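Local atomic coordinates of computational Design of Enzyme (Synthetic construct, PDB entry 3TP4), a protein that is of unknown function but was computationally designed, probably to carry an activated serine in a catalytic triad on a TIM-barrel scaffold. Residues A15-L20 against L165-F170; I32-H37 against T352-E357; L196-V201 against D237-V242. All blocks are in the same frame, centred on the assembly; numbering follows the deposited sequence.

Contact 1: residues A15-L20 against L165-F170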
loop_
_atom_site.group_PDB
_atom_site.type_symbol
_atom_site.label_atom_id
_atom_site.label_comp_id
_atom_site.label_asym_id
_atom_site.label_seq_id
_atom_site.Cartn_x
_atom_site.Cartn_y
_atom_site.Cartn_z
ATOM N N ALA A 15 7.151 -7.640 -17.339
ATOM C CA ALA A 15 6.078 -7.547 -18.309
ATOM C C ALA A 15 4.732 -7.819 -17.635
ATOM O O ALA A 15 3.758 -7.102 -17.852
ATOM C CB ALA A 15 6.317 -8.562 -19.445
ATOM N N GLU A 16 4.691 -8.870 -16.824
ATOM C CA GLU A 16 3.444 -9.279 -16.176
ATOM C C GLU A 16 2.970 -8.214 -15.188
ATOM O O GLU A 16 1.768 -7.976 -15.036
ATOM C CB GLU A 16 3.617 -10.624 -15.474
ATOM C CG GLU A 16 3.740 -11.825 -16.441
ATOM C CD GLU A 16 5.119 -11.930 -17.093
ATOM O OE1 GLU A 16 6.075 -11.264 -16.627
ATOM O OE2 GLU A 16 5.250 -12.684 -18.079
ATOM N N THR A 17 3.930 -7.570 -14.539
ATOM C CA THR A 17 3.650 -6.522 -13.561
ATOM C C THR A 17 3.087 -5.272 -14.227
ATOM O O THR A 17 2.091 -4.711 -13.763
ATOM C CB THR A 17 4.919 -6.172 -12.770
ATOM O OG1 THR A 17 5.387 -7.354 -12.114
ATOM C CG2 THR A 17 4.628 -5.091 -11.722
ATOM N N ARG A 18 3.726 -4.837 -15.314
ATOM C CA ARG A 18 3.185 -3.747 -16.119
ATOM C C ARG A 18 1.810 -4.112 -16.655
ATOM O O ARG A 18 0.910 -3.277 -16.683
ATOM C CB ARG A 18 4.130 -3.363 -17.273
ATOM C CG ARG A 18 5.591 -3.121 -16.826
ATOM C CD ARG A 18 6.463 -2.482 -17.911
ATOM N NE ARG A 18 6.421 -3.191 -19.186
ATOM C CZ ARG A 18 7.213 -4.206 -19.519
ATOM N NH1 ARG A 18 8.126 -4.656 -18.672
ATOM N NH2 ARG A 18 7.089 -4.774 -20.709
ATOM N N SER A 19 1.658 -5.358 -17.104
ATOM C CA SER A 19 0.358 -5.841 -17.565
ATOM C C SER A 19 -0.707 -5.678 -16.476
ATOM O O SER A 19 -1.816 -5.189 -16.731
ATOM C CB SER A 19 0.455 -7.320 -17.966
ATOM O OG SER A 19 -0.809 -7.815 -18.361
ATOM N N LEU A 20 -0.372 -6.099 -15.263
ATOM C CA LEU A 20 -1.335 -6.042 -14.163
ATOM C C LEU A 20 -1.804 -4.613 -13.927
ATOM O O LEU A 20 -2.995 -4.367 -13.749
ATOM C CB LEU A 20 -0.736 -6.614 -12.872
ATOM C CG LEU A 20 -1.646 -6.531 -11.637
ATOM C CD1 LEU A 20 -3.008 -7.203 -11.880
ATOM C CD2 LEU A 20 -0.972 -7.133 -10.404
ATOM N N LEU A 165 8.079 -14.260 -12.276
ATOM C CA LEU A 165 7.685 -13.539 -11.078
ATOM C C LEU A 165 6.191 -13.242 -11.138
ATOM O O LEU A 165 5.676 -12.837 -12.178
ATOM C CB LEU A 165 8.472 -12.228 -10.939
ATOM C CG LEU A 165 9.963 -12.377 -10.612
ATOM C CD1 LEU A 165 10.747 -11.160 -11.073
ATOM C CD2 LEU A 165 10.177 -12.633 -9.125
ATOM N N ILE A 166 5.514 -13.446 -10.017
ATOM C CA ILE A 166 4.103 -13.100 -9.883
ATOM C C ILE A 166 3.971 -11.653 -9.393
ATOM O O ILE A 166 4.535 -11.293 -8.361
ATOM C CB ILE A 166 3.439 -14.029 -8.862
ATOM C CG1 ILE A 166 3.607 -15.494 -9.286
ATOM C CG2 ILE A 166 1.967 -13.677 -8.677
ATOM C CD1 ILE A 166 3.181 -16.463 -8.220
ATOM N N PRO A 167 3.241 -10.812 -10.138
ATOM C CA PRO A 167 3.094 -9.424 -9.681
ATOM C C PRO A 167 2.349 -9.343 -8.355
ATOM O O PRO A 167 1.460 -10.152 -8.084
ATOM C CB PRO A 167 2.290 -8.761 -10.810
ATOM C CG PRO A 167 2.566 -9.630 -12.018
ATOM C CD PRO A 167 2.648 -11.026 -11.470
ATOM N N ILE A 168 2.737 -8.379 -7.528
ATOM C CA ILE A 168 2.164 -8.200 -6.204
ATOM C C ILE A 168 1.860 -6.720 -5.983
ATOM O O ILE A 168 2.702 -5.858 -6.250
ATOM C CB ILE A 168 3.142 -8.684 -5.103
ATOM C CG1 ILE A 168 3.269 -10.207 -5.132
ATOM C CG2 ILE A 168 2.665 -8.257 -3.721
ATOM C CD1 ILE A 168 4.373 -10.727 -4.236
ATOM N N VAL A 169 0.650 -6.423 -5.533
ATOM C CA VAL A 169 0.310 -5.058 -5.151
ATOM C C VAL A 169 0.735 -4.891 -3.704
ATOM O O VAL A 169 0.101 -5.438 -2.790
ATOM C CB VAL A 169 -1.200 -4.800 -5.293
ATOM C CG1 VAL A 169 -1.530 -3.360 -4.912
ATOM C CG2 VAL A 169 -1.645 -5.108 -6.715
ATOM N N PHE A 170 1.845 -4.189 -3.507
ATOM C CA PHE A 170 2.456 -4.055 -2.189
ATOM C C PHE A 170 2.052 -2.733 -1.569
ATOM O O PHE A 170 2.233 -1.686 -2.181
ATOM C CB PHE A 170 3.989 -4.103 -2.303
ATOM C CG PHE A 170 4.689 -3.895 -1.004
ATOM C CD1 PHE A 170 4.437 -4.733 0.076
ATOM C CD2 PHE A 170 5.607 -2.864 -0.853
ATOM C CE1 PHE A 170 5.086 -4.549 1.280
ATOM C CE2 PHE A 170 6.261 -2.675 0.350
ATOM C CZ PHE A 170 6.002 -3.513 1.416
HETATM O O HOH W 1 6.844 -11.326 -14.046
#

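Contact 2: residues I32-H37 against T352-E357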
loop_
_atom_site.group_PDB
_atom_site.type_symbol
_atom_site.label_atom_id
_atom_site.label_comp_id
_atom_site.label_asym_id
_atom_site.label_seq_id
_atom_site.Cartn_x
_atom_site.Cartn_y
_atom_site.Cartn_z
ATOM N N ILE A 32 -15.730 -4.676 -10.426
ATOM C CA ILE A 32 -14.837 -4.438 -9.305
ATOM C C ILE A 32 -14.442 -5.784 -8.685
ATOM O O ILE A 32 -15.305 -6.587 -8.311
ATOM C CB ILE A 32 -15.471 -3.465 -8.286
ATOM C CG1 ILE A 32 -14.450 -3.051 -7.214
ATOM C CG2 ILE A 32 -16.730 -4.078 -7.674
ATOM C CD1 ILE A 32 -14.862 -1.799 -6.426
ATOM N N LEU A 33 -13.142 -6.055 -8.631
ATOM C CA LEU A 33 -12.678 -7.334 -8.111
ATOM C C LEU A 33 -12.937 -7.414 -6.607
ATOM O O LEU A 33 -12.530 -6.532 -5.842
ATOM C CB LEU A 33 -11.173 -7.550 -8.347
ATOM C CG LEU A 33 -10.372 -7.305 -9.638
ATOM C CD1 LEU A 33 -9.376 -8.431 -9.886
ATOM C CD2 LEU A 33 -11.183 -7.027 -10.871
ATOM N N PHE A 34 -13.599 -8.480 -6.179
ATOM C CA PHE A 34 -13.770 -8.715 -4.753
ATOM C C PHE A 34 -12.521 -9.371 -4.167
ATOM O O PHE A 34 -12.022 -10.363 -4.696
ATOM C CB PHE A 34 -14.979 -9.612 -4.461
ATOM C CG PHE A 34 -15.046 -10.047 -3.027
ATOM C CD1 PHE A 34 -15.385 -9.133 -2.037
ATOM C CD2 PHE A 34 -14.716 -11.352 -2.662
ATOM C CE1 PHE A 34 -15.436 -9.523 -0.706
ATOM C CE2 PHE A 34 -14.762 -11.757 -1.334
ATOM C CZ PHE A 34 -15.127 -10.855 -0.358
ATOM N N GLY A 35 -12.027 -8.812 -3.071
ATOM C CA GLY A 35 -10.857 -9.355 -2.396
ATOM C C GLY A 35 -11.150 -9.784 -0.970
ATOM O O GLY A 35 -12.075 -9.275 -0.325
ATOM N N HIS A 36 -10.364 -10.737 -0.477
ATOM C CA HIS A 36 -10.531 -11.233 0.879
ATOM C C HIS A 36 -9.162 -11.517 1.480
ATOM O O HIS A 36 -8.297 -12.109 0.827
ATOM C CB HIS A 36 -11.390 -12.502 0.882
ATOM C CG HIS A 36 -11.743 -12.998 2.253
ATOM N ND1 HIS A 36 -11.785 -14.339 2.568
ATOM C CD2 HIS A 36 -12.088 -12.335 3.382
ATOM C CE1 HIS A 36 -12.128 -14.483 3.836
ATOM N NE2 HIS A 36 -12.319 -13.283 4.353
ATOM N N HIS A 37 -8.979 -11.077 2.719
ATOM C CA HIS A 37 -7.696 -11.185 3.420
ATOM C C HIS A 37 -7.496 -12.580 4.010
ATOM O O HIS A 37 -8.390 -13.115 4.682
ATOM C CB HIS A 37 -7.623 -10.130 4.524
ATOM C CG HIS A 37 -6.225 -9.741 4.896
ATOM N ND1 HIS A 37 -5.469 -8.871 4.141
ATOM C CD2 HIS A 37 -5.446 -10.108 5.941
ATOM C CE1 HIS A 37 -4.283 -8.718 4.703
ATOM N NE2 HIS A 37 -4.244 -9.457 5.799
ATOM N N THR A 352 -19.530 -7.511 -9.593
ATOM C CA THR A 352 -18.417 -8.008 -8.773
ATOM C C THR A 352 -17.670 -9.152 -9.439
ATOM O O THR A 352 -18.288 -10.118 -9.879
ATOM C CB THR A 352 -18.888 -8.484 -7.376
ATOM O OG1 THR A 352 -19.921 -9.471 -7.533
ATOM C CG2 THR A 352 -19.416 -7.286 -6.558
ATOM N N LEU A 353 -16.342 -9.053 -9.496
ATOM C CA LEU A 353 -15.551 -10.072 -10.177
ATOM C C LEU A 353 -14.846 -10.981 -9.192
ATOM O O LEU A 353 -14.266 -10.529 -8.204
ATOM C CB LEU A 353 -14.535 -9.450 -11.137
ATOM C CG LEU A 353 -15.149 -8.589 -12.250
ATOM C CD1 LEU A 353 -14.072 -7.924 -13.097
ATOM C CD2 LEU A 353 -16.065 -9.425 -13.117
ATOM N N PHE A 354 -14.912 -12.274 -9.476
ATOM C CA PHE A 354 -14.223 -13.270 -8.674
ATOM C C PHE A 354 -13.151 -13.952 -9.530
ATOM O O PHE A 354 -13.004 -13.630 -10.712
ATOM C CB PHE A 354 -15.247 -14.243 -8.084
ATOM C CG PHE A 354 -16.045 -13.644 -6.957
ATOM C CD1 PHE A 354 -16.892 -12.560 -7.188
ATOM C CD2 PHE A 354 -15.925 -14.138 -5.667
ATOM C CE1 PHE A 354 -17.615 -11.987 -6.158
ATOM C CE2 PHE A 354 -16.639 -13.571 -4.628
ATOM C CZ PHE A 354 -17.485 -12.487 -4.869
ATOM N N ALA A 355 -12.403 -14.874 -8.931
ATOM C CA ALA A 355 -11.245 -15.493 -9.580
ATOM C C ALA A 355 -11.478 -15.980 -11.006
ATOM O O ALA A 355 -10.674 -15.692 -11.900
ATOM C CB ALA A 355 -10.716 -16.632 -8.736
ATOM N N SER A 356 -12.547 -16.744 -11.222
ATOM C CA SER A 356 -12.780 -17.292 -12.553
ATOM C C SER A 356 -13.155 -16.207 -13.566
ATOM O O SER A 356 -13.204 -16.461 -14.764
ATOM C CB SER A 356 -13.840 -18.400 -12.526
ATOM O OG SER A 356 -15.106 -17.870 -12.188
ATOM N N GLU A 357 -13.410 -14.991 -13.098
ATOM C CA GLU A 357 -13.718 -13.912 -14.028
ATOM C C GLU A 357 -12.516 -13.021 -14.347
ATOM O O GLU A 357 -12.636 -12.063 -15.103
ATOM C CB GLU A 357 -14.897 -13.075 -13.526
ATOM C CG GLU A 357 -16.224 -13.840 -13.580
ATOM C CD GLU A 357 -17.196 -13.394 -12.517
ATOM O OE1 GLU A 357 -16.773 -13.222 -11.356
ATOM O OE2 GLU A 357 -18.385 -13.197 -12.848
#

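Contact 3: residues L196-V201 against D237-V242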
loop_
_atom_site.group_PDB
_atom_site.type_symbol
_atom_site.label_atom_id
_atom_site.label_comp_id
_atom_site.label_asym_id
_atom_site.label_seq_id
_atom_site.Cartn_x
_atom_site.Cartn_y
_atom_site.Cartn_z
ATOM N N LEU A 196 9.503 7.983 4.785
ATOM C CA LEU A 196 9.498 6.549 5.082
ATOM C C LEU A 196 9.008 5.772 3.861
ATOM O O LEU A 196 9.614 4.780 3.459
ATOM C CB LEU A 196 8.593 6.227 6.289
ATOM C CG LEU A 196 8.184 4.757 6.479
ATOM C CD1 LEU A 196 9.392 3.867 6.705
ATOM C CD2 LEU A 196 7.164 4.573 7.629
ATOM N N TYR A 197 7.898 6.227 3.284
ATOM C CA TYR A 197 7.317 5.545 2.129
ATOM C C TYR A 197 8.314 5.593 0.966
ATOM O O TYR A 197 8.540 4.583 0.286
ATOM C CB TYR A 197 5.989 6.204 1.730
ATOM C CG TYR A 197 5.171 5.414 0.720
ATOM C CD1 TYR A 197 5.534 5.375 -0.625
ATOM C CD2 TYR A 197 4.021 4.731 1.110
ATOM C CE1 TYR A 197 4.779 4.652 -1.560
ATOM C CE2 TYR A 197 3.261 4.009 0.186
ATOM C CZ TYR A 197 3.649 3.974 -1.143
ATOM O OH TYR A 197 2.904 3.248 -2.051
ATOM N N ARG A 198 8.897 6.769 0.736
ATOM C CA ARG A 198 9.812 6.970 -0.401
ATOM C C ARG A 198 11.054 6.092 -0.266
ATOM O O ARG A 198 11.461 5.430 -1.223
ATOM C CB ARG A 198 10.196 8.449 -0.550
ATOM C CG ARG A 198 9.033 9.339 -1.040
ATOM C CD ARG A 198 9.270 10.807 -0.730
ATOM N NE ARG A 198 8.143 11.645 -1.131
ATOM C CZ ARG A 198 7.998 12.924 -0.776
ATOM N NH1 ARG A 198 8.899 13.517 -0.005
ATOM N NH2 ARG A 198 6.946 13.611 -1.189
ATOM N N PHE A 199 11.655 6.089 0.923
ATOM C CA PHE A 199 12.776 5.190 1.191
ATOM C C PHE A 199 12.390 3.742 0.965
ATOM O O PHE A 199 13.150 2.973 0.397
ATOM C CB PHE A 199 13.284 5.330 2.623
ATOM C CG PHE A 199 14.341 4.324 2.982
ATOM C CD1 PHE A 199 15.642 4.472 2.516
ATOM C CD2 PHE A 199 14.038 3.226 3.778
ATOM C CE1 PHE A 199 16.620 3.549 2.838
ATOM C CE2 PHE A 199 15.013 2.298 4.113
ATOM C CZ PHE A 199 16.302 2.453 3.633
ATOM N N THR A 200 11.212 3.358 1.441
ATOM C CA THR A 200 10.764 1.982 1.277
ATOM C C THR A 200 10.768 1.594 -0.203
ATOM O O THR A 200 11.236 0.502 -0.584
ATOM C CB THR A 200 9.353 1.786 1.863
ATOM O OG1 THR A 200 9.402 1.925 3.291
ATOM C CG2 THR A 200 8.798 0.408 1.512
ATOM N N VAL A 201 10.235 2.487 -1.034
ATOM C CA VAL A 201 10.147 2.220 -2.465
ATOM C C VAL A 201 11.542 2.161 -3.077
ATOM O O VAL A 201 11.857 1.275 -3.864
ATOM C CB VAL A 201 9.336 3.293 -3.200
ATOM C CG1 VAL A 201 9.548 3.154 -4.696
ATOM C CG2 VAL A 201 7.843 3.174 -2.870
ATOM N N ASP A 237 3.555 11.296 -6.925
ATOM C CA ASP A 237 3.291 10.571 -8.166
ATOM C C ASP A 237 4.385 9.578 -8.552
ATOM O O ASP A 237 4.100 8.539 -9.149
ATOM C CB ASP A 237 3.086 11.540 -9.330
ATOM C CG ASP A 237 1.913 12.479 -9.116
ATOM O OD1 ASP A 237 1.089 12.238 -8.211
ATOM O OD2 ASP A 237 1.814 13.460 -9.876
ATOM N N ALA A 238 5.635 9.887 -8.226
ATOM C CA ALA A 238 6.736 8.997 -8.593
ATOM C C ALA A 238 6.797 7.765 -7.701
ATOM O O ALA A 238 7.648 6.899 -7.892
ATOM C CB ALA A 238 8.071 9.746 -8.532
ATOM N N PHE A 239 5.901 7.686 -6.723
ATOM C CA PHE A 239 6.018 6.662 -5.680
ATOM C C PHE A 239 4.804 5.754 -5.494
ATOM O O PHE A 239 4.909 4.714 -4.847
ATOM C CB PHE A 239 6.378 7.323 -4.345
ATOM C CG PHE A 239 7.704 8.019 -4.374
ATOM C CD1 PHE A 239 8.871 7.301 -4.203
ATOM C CD2 PHE A 239 7.783 9.383 -4.612
ATOM C CE1 PHE A 239 10.112 7.926 -4.256
ATOM C CE2 PHE A 239 9.017 10.024 -4.659
ATOM C CZ PHE A 239 10.186 9.286 -4.473
ATOM N N VAL A 240 3.664 6.148 -6.054
ATOM C CA VAL A 240 2.409 5.419 -5.861
ATOM C C VAL A 240 1.794 4.991 -7.200
ATOM O O VAL A 240 1.660 5.817 -8.106
ATOM C CB VAL A 240 1.377 6.304 -5.128
ATOM C CG1 VAL A 240 0.037 5.573 -4.994
ATOM C CG2 VAL A 240 1.908 6.727 -3.749
ATOM N N ASP A 241 1.432 3.712 -7.324
ATOM C CA ASP A 241 0.705 3.217 -8.504
ATOM C C ASP A 241 -0.815 3.160 -8.277
ATOM O O ASP A 241 -1.600 3.415 -9.196
ATOM C CB ASP A 241 1.162 1.803 -8.879
ATOM C CG ASP A 241 2.609 1.744 -9.356
ATOM O OD1 ASP A 241 2.971 2.492 -10.300
ATOM O OD2 ASP A 241 3.374 0.930 -8.782
ATOM N N VAL A 242 -1.214 2.805 -7.059
ATOM C CA VAL A 242 -2.628 2.552 -6.719
ATOM C C VAL A 242 -3.051 3.399 -5.520
ATOM O O VAL A 242 -2.434 3.325 -4.455
ATOM C CB VAL A 242 -2.873 1.061 -6.345
ATOM C CG1 VAL A 242 -4.313 0.839 -5.846
ATOM C CG2 VAL A 242 -2.568 0.130 -7.527
#

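Contact 1: residues A15-L20 against L165-F170
Packing on Pro167 makes up most of this contact. The proline ring pushes against one side of helix 15-27, and its CG comes within 3.5 Å of Thr17 N and of the carbonyl carbon of Glu16. Glu16 CB lies 3.7 Å from the same Pro167 CG. Thr17 lies alongside the ring, its OG1 3.6 Å from Pro167 CB. That approach is plain packing, since the hydroxyl has its hydrogen bond with Thr14. One turn on, Leu20 lies across the ring. With CG anti to the backbone N (chi1 177°), its CD2 branch meets Pro167 CB at 3.7 Å and then Val169 CG2 at 4.3 Å.

The polar link runs through water. The Glu16 chain bends at chi2 (77°), and its OE1 accepts a hydrogen bond from a water whose oxygen is 2.7 Å away. The same water gives its other proton to Leu165 O, so one molecule bridges helix and loop beside the proline.

Leu20 also rests on Val107 and Leu214, which belong to the two strands flanking strand 168-174. Helix 15-27 thus packs across the beginnings of three barrel strands. This is typical of a TIM barrel whose N-terminal end is covered by a helix preceding the first barrel strand.

Contact 2: residues I32-H37 against T352-E357
Ile32 pairs with Thr352 and Leu33 with Leu353 in two parallel beta bridges, in which Leu353 bonds to the residues before and after Leu33: Leu353 N donates to Ile32 O at 2.9 Å, and Phe34 N donates to Leu353 O at 3.0 Å.

On one face of the sheet Leu33 CD2 meets Leu353 CD1 at 3.8 Å. Val27 of helix 15-27 touches both leucines. Ile32 and Thr352 occupy the other face.

Beyond the bridges two phenylalanines pack. Phe34 has CG anti to the backbone N (chi1 171°), which turns its ring toward Phe354. The rings are nearly parallel (25°) but displaced, with little overlap; their centroids are 5.2 Å apart. Phe34 CB sits over one face of the Phe354 ring in a CH-pi contact, and Phe34 CD2 meets Phe354 CE2 at 3.5 Å. Val56 touches both rings. Where the strand gives way to a 3-10 turn, Phe354 N donates to Glu357 OE1 at 2.8 Å. With an alanine at Phe354, Phe34 would probably lose the ring beneath its CB and gain freedom to shift against Val56.

Further along strand 32-37, His37 bonds to Ser70 and Glu320. This is consistent with the designed Ser-His-Glu triad, placed at the C-terminal ends of TIM-barrel strands, where active sites of this fold lie.

Contact 3: residues L196-V201 against D237-V242
Leu196 O, in the helix that meets Phe239 through Tyr197, Arg198 and Val201, is gripped by two donors. Thr200 N and Thr200 OG1 each reach it at 2.9 Å, from opposite faces of its carbonyl plane.

Across the contact, Arg198 lies over the Phe239 ring. Its CG stands 3.5 Å from the ring centroid and only 4° off the normal, a close CH-pi contact. The chain stays extended from CG to NE (chi3 -177°) and passes over the ring. NE then bonds to Pro235 O, and NH1 forms a salt bridge with Glu195. The guanidinium is tilted 39° from the ring plane. Val201 CB comes to the edge of the same ring, 4.2 Å from Phe239 CD1.

Phe239 O is buried without a hydrogen-bond partner. Tyr197 brings its ring edge to it, with CE1 3.3 Å away and the oxygen in the ring plane. Val240 CG2 packs against Tyr197 OH at 4.0 Å.

Helix 190-207 here lies on strands 168-174 and 213-217, through Pro172 and Tyr215. The loop packs beside it, just before strand 242-249. Phe239 also meets His376 edge-to-face, so the barrel also touches the C-terminal beta domain here.

All three contacts are largely buried in the barrel, and none is a surface contact. Contact 2 lies within the sheet and is the one made by strand pairing, so backbone bonds cross it. Contacts 1 and 3 set helices on the sheet or its adjoining loops and rely on side-chain packing, with a bridging water in contact 1 and an arginine over a ring in contact 3. Helix 15-27, which makes contact 1, also covers the leucines of contact 2; the contact centres are about 17 Å apart. Contacts 1 and 3 touch, Phe170 CE2 lying 4.2 Å from Thr200 CG2. Contact 3 faces the C-terminal domain, while contact 2 leads toward the probable Ser-His-Glu triad.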